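Local coordinates for protein histidine kinase (PDB 6NB0) that probably acts as a sensor histidine kinase of a phosphorelay, using ATP to phosphorylate a histidine side chain of a protein, at residues P137-T142 with L199-D204; I156-N161 with F186-S191; N232-Q237 with S248-L253. All coordinates share one frame; numbering follows the deposited sequence. Where two conformers were deposited one is given.

Contact 1. Residues P137-T142 with L199-D204; sequences PLLDET and LDADVD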
loop_
_atom_site.group_PDB
_atom_site.type_symbol
_atom_site.label_atom_id
_atom_site.label_comp_id
_atom_site.label_asym_id
_atom_site.label_seq_id
_atom_site.Cartn_x
_atom_site.Cartn_y
_atom_site.Cartn_z
ATOM N N PRO A 137 -7.498 25.278 1.434
ATOM C CA PRO A 137 -7.453 24.404 2.619
ATOM C C PRO A 137 -6.713 23.104 2.365
ATOM O O PRO A 137 -6.087 22.559 3.288
ATOM C CB PRO A 137 -8.934 24.162 2.946
ATOM C CG PRO A 137 -9.665 25.375 2.358
ATOM C CD PRO A 137 -8.891 25.612 1.074
ATOM N N LEU A 138 -6.732 22.596 1.129
ATOM C CA LEU A 138 -5.924 21.406 0.844
ATOM C C LEU A 138 -4.425 21.691 0.975
ATOM O O LEU A 138 -3.675 20.879 1.537
ATOM C CB LEU A 138 -6.257 20.862 -0.550
ATOM C CG LEU A 138 -5.377 19.667 -0.927
ATOM C CD1 LEU A 138 -5.516 18.533 0.083
ATOM C CD2 LEU A 138 -5.696 19.180 -2.344
ATOM N N LEU A 139 -3.970 22.829 0.444
ATOM C CA LEU A 139 -2.578 23.223 0.597
ATOM C C LEU A 139 -2.201 23.378 2.067
ATOM O O LEU A 139 -1.121 22.941 2.484
ATOM C CB LEU A 139 -2.330 24.527 -0.170
ATOM C CG LEU A 139 -2.534 24.404 -1.688
ATOM C CD1 LEU A 139 -2.555 25.781 -2.351
ATOM C CD2 LEU A 139 -1.462 23.520 -2.343
ATOM N N ASP A 140 -3.049 24.045 2.859
ATOM C CA ASP A 140 -2.721 24.251 4.270
ATOM C C ASP A 140 -2.686 22.929 5.026
ATOM O O ASP A 140 -1.824 22.717 5.894
ATOM C CB ASP A 140 -3.730 25.197 4.925
ATOM C CG ASP A 140 -3.605 26.638 4.442
ATOM O OD1 ASP A 140 -2.501 27.088 4.098
ATOM O OD2 ASP A 140 -4.629 27.332 4.438
ATOM N N GLU A 141 -3.620 22.027 4.718
ATOM C CA GLU A 141 -3.601 20.703 5.341
ATOM C C GLU A 141 -2.326 19.944 5.012
ATOM O O GLU A 141 -1.777 19.252 5.874
ATOM C CB GLU A 141 -4.821 19.899 4.891
ATOM C CG GLU A 141 -4.864 18.485 5.444
ATOM C CD GLU A 141 -6.214 17.804 5.219
ATOM O OE1 GLU A 141 -6.849 18.058 4.164
ATOM O OE2 GLU A 141 -6.642 17.033 6.116
ATOM N N THR A 142 -1.860 20.037 3.757
ATOM C CA THR A 142 -0.614 19.403 3.356
ATOM C C THR A 142 0.538 19.903 4.216
ATOM O O THR A 142 1.338 19.114 4.745
ATOM C CB THR A 142 -0.327 19.691 1.866
ATOM O OG1 THR A 142 -1.414 19.221 1.036
ATOM C CG2 THR A 142 0.977 19.009 1.418
ATOM N N LEU A 199 6.548 24.970 -0.963
ATOM C CA LEU A 199 5.480 24.539 -1.858
ATOM C C LEU A 199 4.901 25.778 -2.533
ATOM O O LEU A 199 4.363 26.661 -1.847
ATOM C CB LEU A 199 4.400 23.794 -1.068
ATOM C CG LEU A 199 3.115 23.411 -1.822
ATOM C CD1 LEU A 199 3.433 22.527 -3.017
ATOM C CD2 LEU A 199 2.169 22.686 -0.875
ATOM N N ASP A 200 5.063 25.876 -3.853
ATOM C CA ASP A 200 4.446 26.928 -4.669
ATOM C C ASP A 200 3.227 26.329 -5.354
ATOM O O ASP A 200 3.324 25.231 -5.908
ATOM C CB ASP A 200 5.395 27.433 -5.764
ATOM C CG ASP A 200 6.514 28.277 -5.234
ATOM O OD1 ASP A 200 6.404 28.780 -4.107
ATOM O OD2 ASP A 200 7.503 28.453 -5.966
ATOM N N ALA A 201 2.097 27.041 -5.355
ATOM C CA ALA A 201 0.920 26.479 -6.026
ATOM C C ALA A 201 0.052 27.589 -6.589
ATOM O O ALA A 201 -0.147 28.612 -5.935
ATOM C CB ALA A 201 0.081 25.620 -5.077
ATOM N N ASP A 202 -0.475 27.378 -7.795
ATOM C CA ASP A 202 -1.325 28.365 -8.459
ATOM C C ASP A 202 -2.155 27.629 -9.502
ATOM O O ASP A 202 -1.919 26.451 -9.795
ATOM C CB ASP A 202 -0.478 29.488 -9.087
ATOM C CG ASP A 202 -1.251 30.798 -9.287
ATOM O OD1 ASP A 202 -2.474 30.857 -9.007
ATOM O OD2 ASP A 202 -0.626 31.782 -9.745
ATOM N N VAL A 203 -3.101 28.342 -10.090
ATOM C CA VAL A 203 -3.843 27.831 -11.230
ATOM C C VAL A 203 -3.581 28.741 -12.415
ATOM O O VAL A 203 -3.341 29.945 -12.274
ATOM C CB VAL A 203 -5.354 27.735 -10.934
ATOM C CG1 VAL A 203 -5.601 26.718 -9.810
ATOM C CG2 VAL A 203 -5.876 29.113 -10.551
ATOM N N ASP A 204 -3.627 28.152 -13.599
ATOM C CA ASP A 204 -3.519 28.903 -14.834
ATOM C C ASP A 204 -4.417 28.218 -15.842
ATOM O O ASP A 204 -4.210 27.038 -16.138
ATOM C CB ASP A 204 -2.080 28.969 -15.350
ATOM C CG ASP A 204 -1.974 29.820 -16.617
ATOM O OD1 ASP A 204 -1.745 31.050 -16.515
ATOM O OD2 ASP A 204 -2.169 29.266 -17.718
#
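Leu139 on helix 135-154 faces Leu199 and Ala201 on strand 196-204. The helix segment 137-142 and the strand segment 199-204 run antiparallel, at 169° between their directions. Their axes pass 10.8 Å apart, the spacing of a helix laid on a sheet. This packing is consistent with the alpha/beta sandwich (Bergerat fold) of histidine kinase ATP-binding domains. In register, Leu139 lies across from Ala201. The strand alternates: Leu199 and Ala201 point their CB atoms at the helix, while Asp200 and Asp202 point away.

Leu139 carries the contact. Its CG stands anti to the carbonyl carbon (chi1 -63°), which directs both methyls at the strand. They straddle the small Ala201 side chain: CD1 and CD2 of Leu139 each lie 3.8 Å from Ala201 CB. Leu139 CD2 also meets Leu199 CD2, at 4.0 Å. Leu139 and Leu199 lie roughly perpendicular and touch through one methyl of each. Thr142 CG2 adds a looser touch on Leu199 CD2 at 4.5 Å.

The hydroxyl of Thr142 turns back into its own helix. Thr142 OG1 donates to Leu138 O at 2.8 Å, tilted 33° from the carbonyl plane. Thr142 N reaches the same oxygen from the opposite face, so Leu138 O is gripped twice. Leu160 of the edge strand 157-161 packs on both Leu139 and Leu199, and Leu164 also covers Leu139. Leu138 and Thr142 also touch helix 173-189.

The contact is thus wholly apolar between helix and sheet. The one polar side chain in it, Thr142, has its hydroxyl satisfied within the helix and offers the strand a methyl.

Contact 2. Residues I156-N161 with F186-S191; sequences IVLALN and FAVEAS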
loop_
_atom_site.group_PDB
_atom_site.type_symbol
_atom_site.label_atom_id
_atom_site.label_comp_id
_atom_site.label_asym_id
_atom_site.label_seq_id
_atom_site.Cartn_x
_atom_site.Cartn_y
_atom_site.Cartn_z
ATOM N N ILE A 156 13.309 21.155 9.503
ATOM C CA ILE A 156 13.070 21.708 8.164
ATOM C C ILE A 156 11.950 22.729 8.250
ATOM O O ILE A 156 10.892 22.454 8.837
ATOM C CB ILE A 156 12.726 20.595 7.159
ATOM C CG1 ILE A 156 13.766 19.461 7.188
ATOM C CG2 ILE A 156 12.547 21.156 5.742
ATOM C CD1 ILE A 156 15.179 19.930 7.074
ATOM N N VAL A 157 12.170 23.908 7.664
ATOM C CA VAL A 157 11.151 24.953 7.611
ATOM C C VAL A 157 10.324 24.720 6.355
ATOM O O VAL A 157 10.883 24.538 5.265
ATOM C CB VAL A 157 11.798 26.352 7.609
ATOM C CG1 VAL A 157 10.743 27.451 7.441
ATOM C CG2 VAL A 157 12.598 26.565 8.917
ATOM N N LEU A 158 9.000 24.676 6.505
ATOM C CA LEU A 158 8.101 24.591 5.359
ATOM C C LEU A 158 7.527 25.964 5.057
ATOM O O LEU A 158 7.102 26.680 5.968
ATOM C CB LEU A 158 6.956 23.601 5.615
ATOM C CG LEU A 158 7.347 22.153 5.944
ATOM C CD1 LEU A 158 6.087 21.274 6.072
ATOM C CD2 LEU A 158 8.301 21.586 4.877
ATOM N N ALA A 159 7.477 26.320 3.770
ATOM C CA ALA A 159 6.905 27.595 3.352
ATOM C C ALA A 159 5.879 27.320 2.273
ATOM O O ALA A 159 6.087 26.461 1.407
ATOM C CB ALA A 159 7.968 28.591 2.831
ATOM N N LEU A 160 4.757 28.013 2.353
ATOM C CA LEU A 160 3.726 27.918 1.332
ATOM C C LEU A 160 3.639 29.262 0.642
ATOM O O LEU A 160 3.460 30.293 1.301
ATOM C CB LEU A 160 2.375 27.521 1.929
ATOM C CG LEU A 160 1.173 27.574 0.973
ATOM C CD1 LEU A 160 1.276 26.511 -0.162
ATOM C CD2 LEU A 160 -0.129 27.446 1.778
ATOM N N ASN A 161 3.771 29.251 -0.678
ATOM C CA ASN A 161 3.656 30.453 -1.500
ATOM C C ASN A 161 2.525 30.239 -2.497
ATOM O O ASN A 161 2.680 29.485 -3.464
ATOM C CB ASN A 161 4.975 30.744 -2.215
ATOM C CG ASN A 161 4.876 31.919 -3.161
ATOM O OD1 ASN A 161 4.124 32.860 -2.918
ATOM N ND2 ASN A 161 5.636 31.869 -4.251
ATOM N N PHE A 186 8.816 14.049 0.434
ATOM C CA PHE A 186 10.043 13.622 -0.245
ATOM C C PHE A 186 11.132 14.683 -0.117
ATOM O O PHE A 186 12.302 14.375 0.171
ATOM C CB PHE A 186 9.744 13.323 -1.722
ATOM C CG PHE A 186 10.969 12.870 -2.497
ATOM C CD1 PHE A 186 11.799 13.782 -3.102
ATOM C CD2 PHE A 186 11.288 11.519 -2.567
ATOM C CE1 PHE A 186 12.957 13.363 -3.781
ATOM C CE2 PHE A 186 12.425 11.081 -3.239
ATOM C CZ PHE A 186 13.252 12.000 -3.856
ATOM N N ALA A 187 10.769 15.945 -0.371
ATOM C CA ALA A 187 11.749 17.024 -0.281
ATOM C C ALA A 187 12.286 17.135 1.134
ATOM O O ALA A 187 13.499 17.292 1.334
ATOM C CB ALA A 187 11.112 18.345 -0.737
ATOM N N VAL A 188 11.399 16.988 2.133
ATOM C CA VAL A 188 11.826 17.026 3.533
ATOM C C VAL A 188 12.803 15.888 3.817
ATOM O O VAL A 188 13.844 16.091 4.454
ATOM C CB VAL A 188 10.604 16.972 4.471
ATOM C CG1 VAL A 188 11.058 16.776 5.928
ATOM C CG2 VAL A 188 9.793 18.282 4.325
ATOM N N GLU A 189 12.485 14.670 3.334
ATOM C CA GLU A 189 13.382 13.532 3.562
ATOM C C GLU A 189 14.749 13.788 2.959
ATOM O O GLU A 189 15.777 13.355 3.504
ATOM C CB GLU A 189 12.777 12.243 2.977
ATOM C CG GLU A 189 11.600 11.661 3.783
ATOM C CD GLU A 189 12.059 10.762 4.930
ATOM O OE1 GLU A 189 13.186 10.954 5.432
ATOM O OE2 GLU A 189 11.289 9.875 5.343
ATOM N N ALA A 190 14.781 14.512 1.849
ATOM C CA ALA A 190 16.022 14.871 1.177
ATOM C C ALA A 190 16.515 16.265 1.565
ATOM O O ALA A 190 17.142 16.957 0.746
ATOM C CB ALA A 190 15.831 14.767 -0.338
ATOM N N SER A 191 16.262 16.695 2.808
ATOM C CA SER A 191 16.748 17.980 3.305
ATOM C C SER A 191 17.551 17.796 4.584
ATOM O O SER A 191 17.238 16.934 5.410
ATOM C CB SER A 191 15.582 18.957 3.582
ATOM O OG SER A 191 14.916 19.350 2.390
#
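Val188, near the end of helix 173-189, meets two residues of segment 156-161 with its two methyls. Val188 CG1 lies 4.0 Å from Ile156 CG1, and Val188 CG2 lies 3.7 Å from Leu158 CD2. Val188 CG1 is anti to the backbone N (chi1 171°), which splits the methyls between the two partners. The Ile156 and Val188 side chains run antiparallel alongside one another. Leu158 lies roughly perpendicular to Val188 and reaches it with the end of its chain.

Ile156 continues beyond Val188 to Ser191. Ile156 CD1 comes to 3.6 Å from Ser191 CB. The serine therefore meets the isoleucine with carbon, while Ser191 OG folds back to Ala187 O at 2.7 Å. The hydroxyl lies 43° out of the plane of that carbonyl. Ser191 N bonds to Val188 O, so both polar groups tie the turn after the helix to its last residues.

Further out, Val197 of strand 196-204 packs on Ile156, Ala187 and Ser191. From helix 135-154, Leu150 covers Val188 and Ala151 covers Leu158. Arg154 makes a salt bridge to Glu189 and a hydrogen bond to Ser191 O.

The end of helix 173-189 and the start of edge strand 157-161 close the helix-on-sheet layer, and they are joined by buried hydrocarbon alone. The serine hydroxyl is satisfied locally, consistent with a polar residue being buried in an apolar layer.

Contact 3. Residues N232-Q237 with S248-L253; sequences NFARAQ and SWVLAL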
loop_
_atom_site.group_PDB
_atom_site.type_symbol
_atom_site.label_atom_id
_atom_site.label_comp_id
_atom_site.label_asym_id
_atom_site.label_seq_id
_atom_site.Cartn_x
_atom_site.Cartn_y
_atom_site.Cartn_z
ATOM N N ASN A 232 12.448 2.530 4.253
ATOM C CA ASN A 232 13.902 2.528 4.156
ATOM C C ASN A 232 14.384 2.176 2.743
ATOM O O ASN A 232 15.262 2.852 2.180
ATOM C CB ASN A 232 14.492 1.564 5.181
ATOM C CG ASN A 232 16.004 1.634 5.236
ATOM O OD1 ASN A 232 16.689 0.954 4.480
ATOM N ND2 ASN A 232 16.532 2.459 6.136
ATOM N N PHE A 233 13.858 1.112 2.152
ATOM C CA PHE A 233 14.345 0.699 0.835
ATOM C C PHE A 233 13.929 1.684 -0.251
ATOM O O PHE A 233 14.643 1.844 -1.248
ATOM C CB PHE A 233 13.834 -0.696 0.504
ATOM C CG PHE A 233 14.099 -1.125 -0.910
ATOM C CD1 PHE A 233 15.323 -1.672 -1.261
ATOM C CD2 PHE A 233 13.115 -0.989 -1.888
ATOM C CE1 PHE A 233 15.574 -2.076 -2.564
ATOM C CE2 PHE A 233 13.358 -1.389 -3.196
ATOM C CZ PHE A 233 14.589 -1.935 -3.533
ATOM N N ALA A 234 12.763 2.321 -0.076
ATOM C CA ALA A 234 12.335 3.382 -0.989
ATOM C C ALA A 234 13.274 4.581 -0.913
ATOM O O ALA A 234 13.646 5.170 -1.939
ATOM C CB ALA A 234 10.908 3.811 -0.652
ATOM N N ARG A 235 13.635 4.982 0.311
ATOM C CA ARG A 235 14.591 6.073 0.481
ATOM C C ARG A 235 15.944 5.735 -0.140
ATOM O O ARG A 235 16.558 6.587 -0.793
ATOM C CB ARG A 235 14.741 6.406 1.964
ATOM C CG ARG A 235 13.509 7.118 2.535
ATOM C CD ARG A 235 13.683 7.508 4.019
ATOM N NE ARG A 235 13.549 6.381 4.952
ATOM C CZ ARG A 235 14.544 5.811 5.633
ATOM N NH1 ARG A 235 15.810 6.197 5.485
ATOM N NH2 ARG A 235 14.270 4.826 6.480
ATOM N N ALA A 236 16.434 4.503 0.069
ATOM C CA ALA A 236 17.674 4.061 -0.561
ATOM C C ALA A 236 17.572 4.099 -2.084
ATOM O O ALA A 236 18.473 4.617 -2.764
ATOM C CB ALA A 236 18.035 2.650 -0.085
ATOM N N GLN A 237 16.493 3.533 -2.641
ATOM C CA GLN A 237 16.324 3.506 -4.091
ATOM C C GLN A 237 16.316 4.913 -4.668
ATOM O O GLN A 237 16.793 5.119 -5.794
ATOM C CB GLN A 237 15.033 2.761 -4.485
ATOM C CG GLN A 237 15.011 2.282 -5.943
ATOM C CD GLN A 237 14.629 3.380 -6.943
ATOM O OE1 GLN A 237 13.919 4.324 -6.599
ATOM N NE2 GLN A 237 15.126 3.262 -8.179
ATOM N N SER A 248 12.482 8.335 -9.339
ATOM C CA SER A 248 12.674 7.529 -8.138
ATOM C C SER A 248 11.369 6.796 -7.821
ATOM O O SER A 248 10.296 7.397 -7.860
ATOM C CB SER A 248 13.082 8.431 -6.970
ATOM O OG SER A 248 14.317 9.111 -7.234
ATOM N N TRP A 249 11.457 5.487 -7.550
ATOM C CA TRP A 249 10.243 4.671 -7.425
ATOM C C TRP A 249 9.281 5.244 -6.403
ATOM O O TRP A 249 8.053 5.185 -6.576
ATOM C CB TRP A 249 10.603 3.250 -7.013
ATOM C CG TRP A 249 11.391 2.505 -8.000
ATOM C CD1 TRP A 249 11.725 2.898 -9.266
ATOM C CD2 TRP A 249 11.940 1.199 -7.817
ATOM N NE1 TRP A 249 12.455 1.902 -9.887
ATOM C CE2 TRP A 249 12.607 0.854 -9.015
ATOM C CE3 TRP A 249 11.950 0.291 -6.750
ATOM C CZ2 TRP A 249 13.266 -0.371 -9.178
ATOM C CZ3 TRP A 249 12.604 -0.936 -6.923
ATOM C CH2 TRP A 249 13.258 -1.245 -8.121
ATOM N N VAL A 250 9.820 5.819 -5.331
ATOM C CA VAL A 250 8.960 6.237 -4.234
ATOM C C VAL A 250 8.023 7.369 -4.650
ATOM O O VAL A 250 7.022 7.600 -3.975
ATOM C CB VAL A 250 9.812 6.635 -3.008
ATOM C CG1 VAL A 250 10.575 7.943 -3.255
ATOM C CG2 VAL A 250 8.937 6.771 -1.754
ATOM N N LEU A 251 8.308 8.079 -5.746
ATOM C CA LEU A 251 7.441 9.176 -6.179
ATOM C C LEU A 251 6.300 8.698 -7.081
ATOM O O LEU A 251 5.564 9.524 -7.631
ATOM C CB LEU A 251 8.271 10.266 -6.885
ATOM C CG LEU A 251 9.136 11.071 -5.896
ATOM C CD1 LEU A 251 10.222 11.918 -6.574
ATOM C CD2 LEU A 251 8.285 11.935 -4.964
ATOM N N ALA A 252 6.157 7.384 -7.244
ATOM C CA ALA A 252 5.149 6.826 -8.130
ATOM C C ALA A 252 3.758 7.404 -7.864
ATOM O O ALA A 252 2.994 7.656 -8.806
ATOM C CB ALA A 252 5.132 5.310 -7.972
ATOM N N LEU A 253 3.401 7.601 -6.587
ATOM C CA LEU A 253 2.071 8.128 -6.275
ATOM C C LEU A 253 1.843 9.497 -6.919
ATOM O O LEU A 253 0.784 9.741 -7.501
ATOM C CB LEU A 253 1.863 8.206 -4.757
ATOM C CG LEU A 253 0.412 8.418 -4.293
ATOM C CD1 LEU A 253 0.231 7.878 -2.869
ATOM C CD2 LEU A 253 0.028 9.872 -4.304
HETATM O O HOH W 1 12.544 5.542 -4.555
HETATM O O HOH W 2 16.219 6.736 -8.101
#
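Segments 232-237 and 248-253 probably correspond to the F-box and G2-box sequences that flank the ATP lid of a Bergerat-type domain. Here the short helix 232-238 meets the 3-10 turn leading into helix 252-260. The Gln237 amide is stacked on the Trp249 indole, with the two planes 8° apart and Gln237 CD 3.5 Å above the ring. Gln237 CG makes a CH-pi contact 3.9 Å from the centroid of the Trp249 six-membered ring. The glutamine chain bends at chi2 (-81°), which lays the amide along the indole.

Trp249 N donates to Gln237 OE1 at 2.9 Å, nearly straight at 161°. Water 1 donates to the same oxygen and to Ala234 O, and accepts from Val250 N. The two bonds to OE1 and the stacking should hold the amide in this orientation. In the conformer described, Phe233 brings CE2 of its ring edge to Trp249 CZ3. Ala234 CB packs on Val250 CG2.

On helix 44-68, His60 meets the Trp249 ring, and Val61 and Leu64 touch it. Thr118 of the second subunit packs on Phe233 and Trp249. Water 2 links the segments, donating to Gln237 O at 2.9 Å and accepting from Ser248 OG at 3.2 Å.

How the contacts relate
Contacts 1 and 2 are buried and apolar. They share the layer where helices 135-154 and 173-189 pack on the sheet, and their strands are neighbours in it. Backbone bonds of Leu199 to Ala159 and Asn161 join them directly. Contact 3 is only partly buried. It lies on the opposite side of the chain's centre from contact 1, with nearest atoms about 11 Å apart. Its chemistry is mixed: a stacked amide, a direct hydrogen bond and bridging waters, next to the second subunit. Contact 2 connects the regions, since Phe186 packs on Val250 and Leu251, and Glu189 packs on Arg235.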